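Local atomic coordinates of nicotinate-nucleotide diphosphorylase (Carboxylating) (Streptococcus pyogenes GA06023, PDB entry 5HUO), a protein that probably converts quinolinate and 5-phosphoribosyl 1-diphosphate to nicotinate mononucleotide, carbon dioxide and diphosphate, a step of NAD(+) biosynthesis. Residues 77-82 against 138-143; 84-89 against 114-119; 272-277 against 288-293. One frame throughout, in Å; residues are numbered along the deposited sequence.

Overall arrangement
Contacts 1 and 2 share one domain, and contact 3 lies in another. Along the chain, contact 2 is nested within the loop that contact 1 closes, and contact 3 follows in series. The centres of contacts 1 and 2 are 14 Å apart, and the two touch through L82 against V115 and L116. Contact 1 brings the lead-in to helix 82-92 against helix 122-153, which follows strand 114-119, just before and just after the two elements paired in contact 2. Contact 3, in the parallel-stranded C-terminal domain, has its centre 19 Å from that of contact 1 and 33 Å from that of contact 2. Helix 122-153 reaches both domains, contributing to contact 1 and touching residues of contact 3.

Contact 1 (77-82 against 138-143); sequences GVLAGL and HLSGIA
A80 and S140 mark the tight part of this contact, with their CA atoms 4.4 Å apart. The A80 methyl points at helix 138-143 and enters between two positions one turn apart. On one side A80 CB lies 3.6 Å from the carbonyl oxygen L139 O. On the other, A80 CB meets A143 CB, methyl to methyl, also at 3.6 Å. L139 O already accepts the helical bond from A143 N, so the A80 methyl rests beside a carbonyl that has its backbone partner. The polar grip is next to this packing: S140 OG is hydrogen-bonded to A80 O at 2.8 Å. L136 O, one turn earlier in helix 122-153, is a second acceptor for the same hydroxyl proton, so its choice is not settled. The torsion of S140 (chi1 -69°) sets OG beside its own backbone N, on the flank of the helix passed by residues 79-80. In the N-terminal domain, an alpha/beta sandwich in this family, the arrangement lays the link between strand 77-78 and helix 82-92 across the long helix 122-153. G81 is the N-cap of helix 82-92; its own N and that of L82, the first helical residue, bond to the two carboxylate oxygens of D105. With no side chain at G81, L139 CD1 approaches G81 CA to 3.9 Å. Toward the other end the side chains stand farther apart, although every touching residue is buried and none opens on solvent. V78 lies along A143 with CB and CG1, the latter anti to the backbone N (chi1 -175°) and 4.2 Å from A143 CB. L79 points away from the helix; L79 CA lies 3.8 Å from S140 OG, while its side chain packs on F103 and D105. V78 N bonds to S144 OG, which also bonds to S140 O.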
loop_
_atom_site.group_PDB
_atom_site.type_symbol
_atom_site.label_atom_id
_atom_site.label_comp_id
_atom_site.label_asym_id
_atom_site.label_seq_id
_atom_site.Cartn_x
_atom_site.Cartn_y
_atom_site.Cartn_z
ATOM N N GLY A 77 -9.654 2.174 36.780
ATOM C CA GLY A 77 -8.408 1.698 36.269
ATOM C C GLY A 77 -7.483 2.816 35.860
ATOM O O GLY A 77 -7.522 3.902 36.426
ATOM N N VAL A 78 -6.664 2.542 34.853
ATOM C CA VAL A 78 -5.712 3.517 34.349
ATOM C C VAL A 78 -5.992 3.910 32.916
ATOM O O VAL A 78 -6.286 3.085 32.108
ATOM C CB VAL A 78 -4.291 2.977 34.447
ATOM C CG1 VAL A 78 -3.269 4.019 34.051
ATOM C CG2 VAL A 78 -4.027 2.549 35.865
ATOM N N LEU A 79 -5.871 5.200 32.639
ATOM C CA LEU A 79 -6.194 5.770 31.307
ATOM C C LEU A 79 -5.020 5.670 30.391
ATOM O O LEU A 79 -3.927 6.144 30.700
ATOM C CB LEU A 79 -6.624 7.232 31.390
ATOM C CG LEU A 79 -6.835 8.016 30.088
ATOM C CD1 LEU A 79 -8.058 7.533 29.323
ATOM C CD2 LEU A 79 -6.962 9.522 30.371
ATOM N N ALA A 80 -5.243 5.043 29.242
ATOM C CA ALA A 80 -4.189 4.937 28.180
ATOM C C ALA A 80 -4.818 4.984 26.819
ATOM O O ALA A 80 -5.843 4.340 26.583
ATOM C CB ALA A 80 -3.357 3.656 28.342
ATOM N N GLY A 81 -4.152 5.692 25.921
ATOM C CA GLY A 81 -4.611 5.814 24.533
ATOM C C GLY A 81 -5.514 6.999 24.230
ATOM O O GLY A 81 -6.199 7.029 23.244
ATOM N N LEU A 82 -5.482 7.988 25.064
ATOM C CA LEU A 82 -6.354 9.174 24.889
ATOM C C LEU A 82 -6.087 9.941 23.563
ATOM O O LEU A 82 -7.009 10.321 22.898
ATOM C CB LEU A 82 -6.164 10.141 26.043
ATOM C CG LEU A 82 -7.154 11.308 26.054
ATOM C CD1 LEU A 82 -8.566 10.804 26.368
ATOM C CD2 LEU A 82 -6.761 12.343 27.088
ATOM N N HIS A 138 -9.103 -0.869 24.776
ATOM C CA HIS A 138 -8.071 -1.946 24.709
ATOM C C HIS A 138 -6.776 -1.502 25.423
ATOM O O HIS A 138 -6.215 -2.245 26.248
ATOM C CB HIS A 138 -7.781 -2.285 23.236
ATOM C CG HIS A 138 -6.735 -3.321 23.023
ATOM N ND1 HIS A 138 -6.957 -4.652 23.250
ATOM C CD2 HIS A 138 -5.457 -3.240 22.572
ATOM C CE1 HIS A 138 -5.865 -5.355 22.964
ATOM N NE2 HIS A 138 -4.931 -4.518 22.554
ATOM N N LEU A 139 -6.339 -0.286 25.104
ATOM C CA LEU A 139 -5.114 0.206 25.634
ATOM C C LEU A 139 -5.280 0.497 27.146
ATOM O O LEU A 139 -4.352 0.261 27.942
ATOM C CB LEU A 139 -4.636 1.435 24.861
ATOM C CG LEU A 139 -4.355 1.159 23.394
ATOM C CD1 LEU A 139 -3.839 2.403 22.714
ATOM C CD2 LEU A 139 -3.327 0.104 23.192
ATOM N N SER A 140 -6.410 1.063 27.540
ATOM C CA SER A 140 -6.618 1.358 28.960
ATOM C C SER A 140 -6.691 0.071 29.799
ATOM O O SER A 140 -6.281 -0.010 30.928
ATOM C CB SER A 140 -7.877 2.211 29.137
ATOM O OG SER A 140 -7.676 3.527 28.592
ATOM N N GLY A 141 -7.214 -0.952 29.170
ATOM C CA GLY A 141 -7.269 -2.310 29.754
ATOM C C GLY A 141 -5.912 -2.866 30.056
ATOM O O GLY A 141 -5.670 -3.371 31.155
ATOM N N ILE A 142 -4.999 -2.689 29.108
ATOM C CA ILE A 142 -3.614 -3.139 29.284
ATOM C C ILE A 142 -2.907 -2.324 30.349
ATOM O O ILE A 142 -2.191 -2.867 31.207
ATOM C CB ILE A 142 -2.850 -3.086 27.954
ATOM C CG1 ILE A 142 -3.362 -4.208 27.048
ATOM C CG2 ILE A 142 -1.350 -3.238 28.161
ATOM C CD1 ILE A 142 -2.887 -4.085 25.605
ATOM N N ALA A 143 -3.077 -1.013 30.278
ATOM C CA ALA A 143 -2.405 -0.103 31.259
ATOM C C ALA A 143 -2.856 -0.442 32.679
ATOM O O ALA A 143 -2.043 -0.616 33.584
ATOM C CB ALA A 143 -2.681 1.324 30.942
#

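Contact 2 (84-89 against 114-119); sequences VFQRVF and LVLEII
F85 and F89 of helix 84-89 face L116 and I118 of strand 114-119, a helix laid on the antiparallel sheet of the N-terminal alpha/beta sandwich. The two axes run nearly parallel, 8° apart and 10.8 Å at closest approach. This spacing leaves the contact entirely to side chains, and no hydrogen bond crosses it. Aliphatic packing comes first. L116 is the second residue of a classic beta bulge, in which V115 and L116 both face L71, and it points its side chain at the helix. L116 CD1 touches Q86 CG at 3.8 Å, the two side chains crossing at about a right angle. Aromatic contacts form the second group. L116 CD1 also lies obliquely to the F85 ring, 4.1 Å from F85 CE2. The same ring receives I118 CD1 at its edge, near the ring plane, with F85 CZ to I118 CD1 at 3.9 Å. Within the helix, F89 CE2 lies over one face of the F85 ring, while A132 of helix 122-153 touches both phenylalanines. I118 serves both rings because its branches diverge: with chi1 at -56°, CG2 is anti to the backbone N, and this methyl makes a CH-pi contact over one face of F89, 4.3 Å from the ring centroid.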
loop_
_atom_site.group_PDB
_atom_site.type_symbol
_atom_site.label_atom_id
_atom_site.label_comp_id
_atom_site.label_asym_id
_atom_site.label_seq_id
_atom_site.Cartn_x
_atom_site.Cartn_y
_atom_site.Cartn_z
ATOM N N VAL A 84 -4.721 8.632 21.010
ATOM C CA VAL A 84 -5.109 7.709 19.946
ATOM C C VAL A 84 -6.597 7.817 19.639
ATOM O O VAL A 84 -7.039 7.953 18.526
ATOM C CB VAL A 84 -4.851 6.269 20.324
ATOM C CG1 VAL A 84 -5.305 5.355 19.228
ATOM C CG2 VAL A 84 -3.389 6.033 20.541
ATOM N N PHE A 85 -7.359 7.790 20.716
ATOM C CA PHE A 85 -8.831 8.045 20.692
ATOM C C PHE A 85 -9.171 9.311 19.908
ATOM O O PHE A 85 -9.976 9.293 18.991
ATOM C CB PHE A 85 -9.368 8.175 22.121
ATOM C CG PHE A 85 -10.781 8.631 22.199
ATOM C CD1 PHE A 85 -11.810 7.724 22.173
ATOM C CD2 PHE A 85 -11.082 9.965 22.322
ATOM C CE1 PHE A 85 -13.127 8.163 22.235
ATOM C CE2 PHE A 85 -12.377 10.404 22.441
ATOM C CZ PHE A 85 -13.409 9.514 22.381
ATOM N N GLN A 86 -8.473 10.369 20.254
ATOM C CA GLN A 86 -8.697 11.660 19.606
ATOM C C GLN A 86 -8.409 11.621 18.097
ATOM O O GLN A 86 -9.104 12.234 17.286
ATOM C CB GLN A 86 -7.842 12.766 20.259
ATOM C CG GLN A 86 -8.297 13.063 21.660
ATOM C CD GLN A 86 -7.545 14.190 22.324
ATOM O OE1 GLN A 86 -6.831 13.966 23.305
ATOM N NE2 GLN A 86 -7.675 15.390 21.805
ATOM N N ARG A 87 -7.322 10.939 17.764
ATOM C CA ARG A 87 -6.795 10.949 16.384
ATOM C C ARG A 87 -7.744 10.274 15.414
ATOM O O ARG A 87 -7.848 10.648 14.278
ATOM C CB ARG A 87 -5.400 10.301 16.348
ATOM C CG ARG A 87 -4.735 10.390 14.996
ATOM C CD ARG A 87 -4.517 11.810 14.546
ATOM N NE ARG A 87 -3.798 11.865 13.302
ATOM C CZ ARG A 87 -3.864 12.858 12.416
ATOM N NH1 ARG A 87 -3.216 12.785 11.275
ATOM N NH2 ARG A 87 -4.566 13.921 12.623
ATOM N N VAL A 88 -8.481 9.313 15.901
ATOM C CA VAL A 88 -9.487 8.645 15.065
ATOM C C VAL A 88 -10.464 9.678 14.498
ATOM O O VAL A 88 -10.807 9.637 13.307
ATOM C CB VAL A 88 -10.273 7.584 15.829
ATOM C CG1 VAL A 88 -11.390 7.022 14.978
ATOM C CG2 VAL A 88 -9.375 6.456 16.268
ATOM N N PHE A 89 -10.912 10.593 15.346
ATOM C CA PHE A 89 -11.873 11.668 14.907
ATOM C C PHE A 89 -11.226 12.645 13.945
ATOM O O PHE A 89 -11.752 12.982 12.937
ATOM C CB PHE A 89 -12.422 12.458 16.093
ATOM C CG PHE A 89 -13.231 11.643 17.036
ATOM C CD1 PHE A 89 -14.568 11.450 16.824
ATOM C CD2 PHE A 89 -12.630 11.015 18.126
ATOM C CE1 PHE A 89 -15.310 10.645 17.672
ATOM C CE2 PHE A 89 -13.359 10.213 18.987
ATOM C CZ PHE A 89 -14.708 10.048 18.760
ATOM N N LEU A 114 -15.691 12.295 33.717
ATOM C CA LEU A 114 -15.745 12.943 32.411
ATOM C C LEU A 114 -14.303 13.155 31.872
ATOM O O LEU A 114 -13.612 14.113 32.212
ATOM C CB LEU A 114 -16.498 14.264 32.483
ATOM C CG LEU A 114 -16.415 15.130 31.223
ATOM C CD1 LEU A 114 -17.148 14.494 30.088
ATOM C CD2 LEU A 114 -17.007 16.506 31.499
ATOM N N VAL A 115 -13.897 12.258 31.002
ATOM C CA VAL A 115 -12.545 12.263 30.470
ATOM C C VAL A 115 -12.346 13.306 29.357
ATOM O O VAL A 115 -11.387 14.038 29.345
ATOM C CB VAL A 115 -12.198 10.886 29.921
ATOM C CG1 VAL A 115 -10.794 10.888 29.317
ATOM C CG2 VAL A 115 -12.297 9.839 31.029
ATOM N N LEU A 116 -13.302 13.378 28.457
ATOM C CA LEU A 116 -13.262 14.315 27.344
ATOM C C LEU A 116 -14.664 14.714 26.867
ATOM O O LEU A 116 -15.606 13.944 26.964
ATOM C CB LEU A 116 -12.546 13.686 26.142
ATOM C CG LEU A 116 -11.093 13.965 25.909
ATOM C CD1 LEU A 116 -10.803 13.640 24.456
ATOM C CD2 LEU A 116 -10.651 15.384 26.171
ATOM N N GLU A 117 -14.719 15.901 26.270
ATOM C CA GLU A 117 -15.825 16.307 25.464
ATOM C C GLU A 117 -15.343 16.409 24.067
ATOM O O GLU A 117 -14.284 16.921 23.796
ATOM C CB GLU A 117 -16.380 17.617 25.945
ATOM C CG GLU A 117 -17.281 17.454 27.167
ATOM C CD GLU A 117 -17.537 18.760 27.930
ATOM O OE1 GLU A 117 -16.707 19.696 27.886
ATOM O OE2 GLU A 117 -18.584 18.802 28.630
ATOM N N ILE A 118 -16.124 15.843 23.178
ATOM C CA ILE A 118 -15.818 15.834 21.754
ATOM C C ILE A 118 -16.814 16.717 20.969
ATOM O O ILE A 118 -18.020 16.491 21.027
ATOM C CB ILE A 118 -15.873 14.418 21.159
ATOM C CG1 ILE A 118 -14.956 13.489 21.885
ATOM C CG2 ILE A 118 -15.449 14.436 19.679
ATOM C CD1 ILE A 118 -15.628 12.704 22.982
ATOM N N ILE A 119 -16.289 17.692 20.217
ATOM C CA ILE A 119 -17.124 18.674 19.494
ATOM C C ILE A 119 -16.890 18.649 17.999
ATOM O O ILE A 119 -15.793 18.790 17.537
ATOM C CB ILE A 119 -16.886 20.111 19.945
ATOM C CG1 ILE A 119 -17.369 20.314 21.354
ATOM C CG2 ILE A 119 -17.638 21.074 19.069
ATOM C CD1 ILE A 119 -16.252 20.140 22.363
#

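Contact 3 (272-277 against 288-293); sequences GNIDMT and DYVSSG. With SO4 (sulfate ion), chain I.
At the C-terminal end of strand 289-291, in the parallel sheet of the C-terminal domain, which in this family is an incomplete alpha/beta barrel, S292 and I274 join the strand end to the loop that follows strand 267-271. Their CA atoms are 6.0 Å apart. The polar link is a single bond in which S292 OG donates to I274 O at 3.2 Å. The C=O...OG angle is 150° and the donor is tilted 29° from the carbonyl plane, so the hydroxyl comes in moderately off that plane. S292 OG stands anti to its own amide nitrogen (chi1 -176°), which carries it toward the loop; the same oxygen also accepts a weak bond from S294 N, so it caps the turn into helix 294-297. The apolar part is carried by I274. Its CG1-CD1 arm reaches over the strand, and I274 CD1 lies 3.5 Å from S291 O and 3.9 Å from V290 CB. One methyl thus touches two successive strand residues, while the S291 side chain leaves the strand on the side away from I274 and its hydroxyl bonds to E269 and S271. Further along the loop, D275 OD1 accepts from T277 OG1 at 2.6 Å through its syn lone pair. Just past S292, G293 N donates to O2 of a sulfate ion, though the modelled distance is too short to be taken literally. K165 and H297 also bond this ion, which probably came from the crystallisation liquor; its place is consistent with a phosphate-binding position of a phosphoribosyltransferase. Strand 289-291 runs between parallel strands 159-161 and 267-271, F282 packs on both I274 and V290, and Y149 of helix 122-153 touches S292 and D275 where strand and loop meet.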
loop_
_atom_site.group_PDB
_atom_site.type_symbol
_atom_site.label_atom_id
_atom_site.label_comp_id
_atom_site.label_asym_id
_atom_site.label_seq_id
_atom_site.Cartn_x
_atom_site.Cartn_y
_atom_site.Cartn_z
ATOM N N GLY A 272 7.817 -16.751 33.206
ATOM C CA GLY A 272 6.978 -17.956 33.186
ATOM C C GLY A 272 6.097 -18.186 34.421
ATOM O O GLY A 272 6.585 -18.124 35.572
ATOM N N ASN A 273 4.813 -18.493 34.163
ATOM C CA ASN A 273 3.806 -18.715 35.230
ATOM C C ASN A 273 3.770 -17.503 36.155
ATOM O O ASN A 273 4.019 -17.614 37.362
ATOM C CB ASN A 273 4.114 -20.017 36.043
ATOM C CG ASN A 273 2.953 -20.460 36.963
ATOM O OD1 ASN A 273 1.812 -20.646 36.510
ATOM N ND2 ASN A 273 3.247 -20.652 38.253
ATOM N N ILE A 274 3.572 -16.333 35.548
ATOM C CA ILE A 274 3.539 -15.079 36.296
ATOM C C ILE A 274 2.221 -14.395 36.009
ATOM O O ILE A 274 1.971 -13.940 34.902
ATOM C CB ILE A 274 4.695 -14.120 35.959
ATOM C CG1 ILE A 274 6.037 -14.734 36.395
ATOM C CG2 ILE A 274 4.443 -12.761 36.622
ATOM C CD1 ILE A 274 7.273 -13.950 36.025
ATOM N N ASP A 275 1.410 -14.300 37.046
ATOM C CA ASP A 275 0.115 -13.635 36.959
ATOM C C ASP A 275 -0.180 -12.838 38.249
ATOM O O ASP A 275 0.686 -12.728 39.134
ATOM C CB ASP A 275 -0.972 -14.666 36.624
ATOM C CG ASP A 275 -1.335 -15.581 37.812
ATOM O OD1 ASP A 275 -1.379 -15.120 38.981
ATOM O OD2 ASP A 275 -1.631 -16.760 37.548
ATOM N N MET A 276 -1.398 -12.321 38.353
ATOM C CA MET A 276 -1.821 -11.560 39.538
ATOM C C MET A 276 -1.559 -12.250 40.882
ATOM O O MET A 276 -1.094 -11.636 41.820
ATOM C CB MET A 276 -3.309 -11.235 39.462
ATOM C CG MET A 276 -3.583 -9.944 38.745
ATOM S SD MET A 276 -2.967 -8.592 39.736
ATOM C CE MET A 276 -4.498 -7.982 40.401
ATOM N N THR A 277 -1.913 -13.523 40.967
ATOM C CA THR A 277 -1.757 -14.315 42.216
ATOM C C THR A 277 -0.268 -14.620 42.504
ATOM O O THR A 277 0.233 -14.432 43.598
ATOM C CB THR A 277 -2.608 -15.626 42.182
ATOM O OG1 THR A 277 -2.258 -16.407 41.029
ATOM C CG2 THR A 277 -4.097 -15.290 42.135
ATOM N N ASP A 288 16.447 -8.178 38.782
ATOM C CA ASP A 288 16.213 -6.880 38.131
ATOM C C ASP A 288 14.782 -6.688 37.620
ATOM O O ASP A 288 14.219 -5.604 37.755
ATOM C CB ASP A 288 17.208 -6.666 37.024
ATOM C CG ASP A 288 18.646 -6.695 37.548
ATOM O OD1 ASP A 288 19.068 -5.676 38.148
ATOM O OD2 ASP A 288 19.333 -7.720 37.332
ATOM N N TYR A 289 14.216 -7.729 37.023
ATOM C CA TYR A 289 12.814 -7.657 36.572
ATOM C C TYR A 289 12.109 -9.010 36.373
ATOM O O TYR A 289 12.727 -10.062 36.448
ATOM C CB TYR A 289 12.715 -6.863 35.303
ATOM C CG TYR A 289 13.370 -7.470 34.073
ATOM C CD1 TYR A 289 14.732 -7.357 33.862
ATOM C CD2 TYR A 289 12.614 -8.027 33.076
ATOM C CE1 TYR A 289 15.307 -7.807 32.686
ATOM C CE2 TYR A 289 13.180 -8.491 31.900
ATOM C CZ TYR A 289 14.540 -8.387 31.707
ATOM O OH TYR A 289 15.112 -8.877 30.540
ATOM N N VAL A 290 10.796 -8.937 36.200
ATOM C CA VAL A 290 9.995 -10.055 35.761
ATOM C C VAL A 290 9.229 -9.689 34.511
ATOM O O VAL A 290 8.986 -8.502 34.223
ATOM C CB VAL A 290 8.959 -10.466 36.795
ATOM C CG1 VAL A 290 9.657 -10.857 38.071
ATOM C CG2 VAL A 290 7.925 -9.378 37.046
ATOM N N SER A 291 8.827 -10.701 33.765
ATOM C CA SER A 291 8.054 -10.474 32.498
ATOM C C SER A 291 6.800 -11.318 32.459
ATOM O O SER A 291 6.793 -12.472 32.930
ATOM C CB SER A 291 8.925 -10.718 31.233
ATOM O OG SER A 291 9.288 -12.103 31.110
ATOM N N SER A 292 5.786 -10.770 31.826
ATOM C CA SER A 292 4.507 -11.434 31.690
ATOM C C SER A 292 3.871 -11.229 30.291
ATOM O O SER A 292 3.590 -10.133 29.850
ATOM C CB SER A 292 3.544 -10.925 32.753
ATOM O OG SER A 292 2.306 -11.634 32.697
ATOM N N GLY A 293 3.550 -12.328 29.649
ATOM C CA GLY A 293 2.753 -12.295 28.407
ATOM C C GLY A 293 1.303 -11.879 28.579
ATOM O O GLY A 293 0.700 -11.346 27.663
HETATM S S SO4 I . 3.292 -15.952 29.750
HETATM O O1 SO4 I . 2.975 -16.361 31.124
HETATM O O2 SO4 I . 4.097 -14.734 29.820
HETATM O O3 SO4 I . 4.189 -16.932 29.164
HETATM O O4 SO4 I . 2.095 -15.794 28.893
#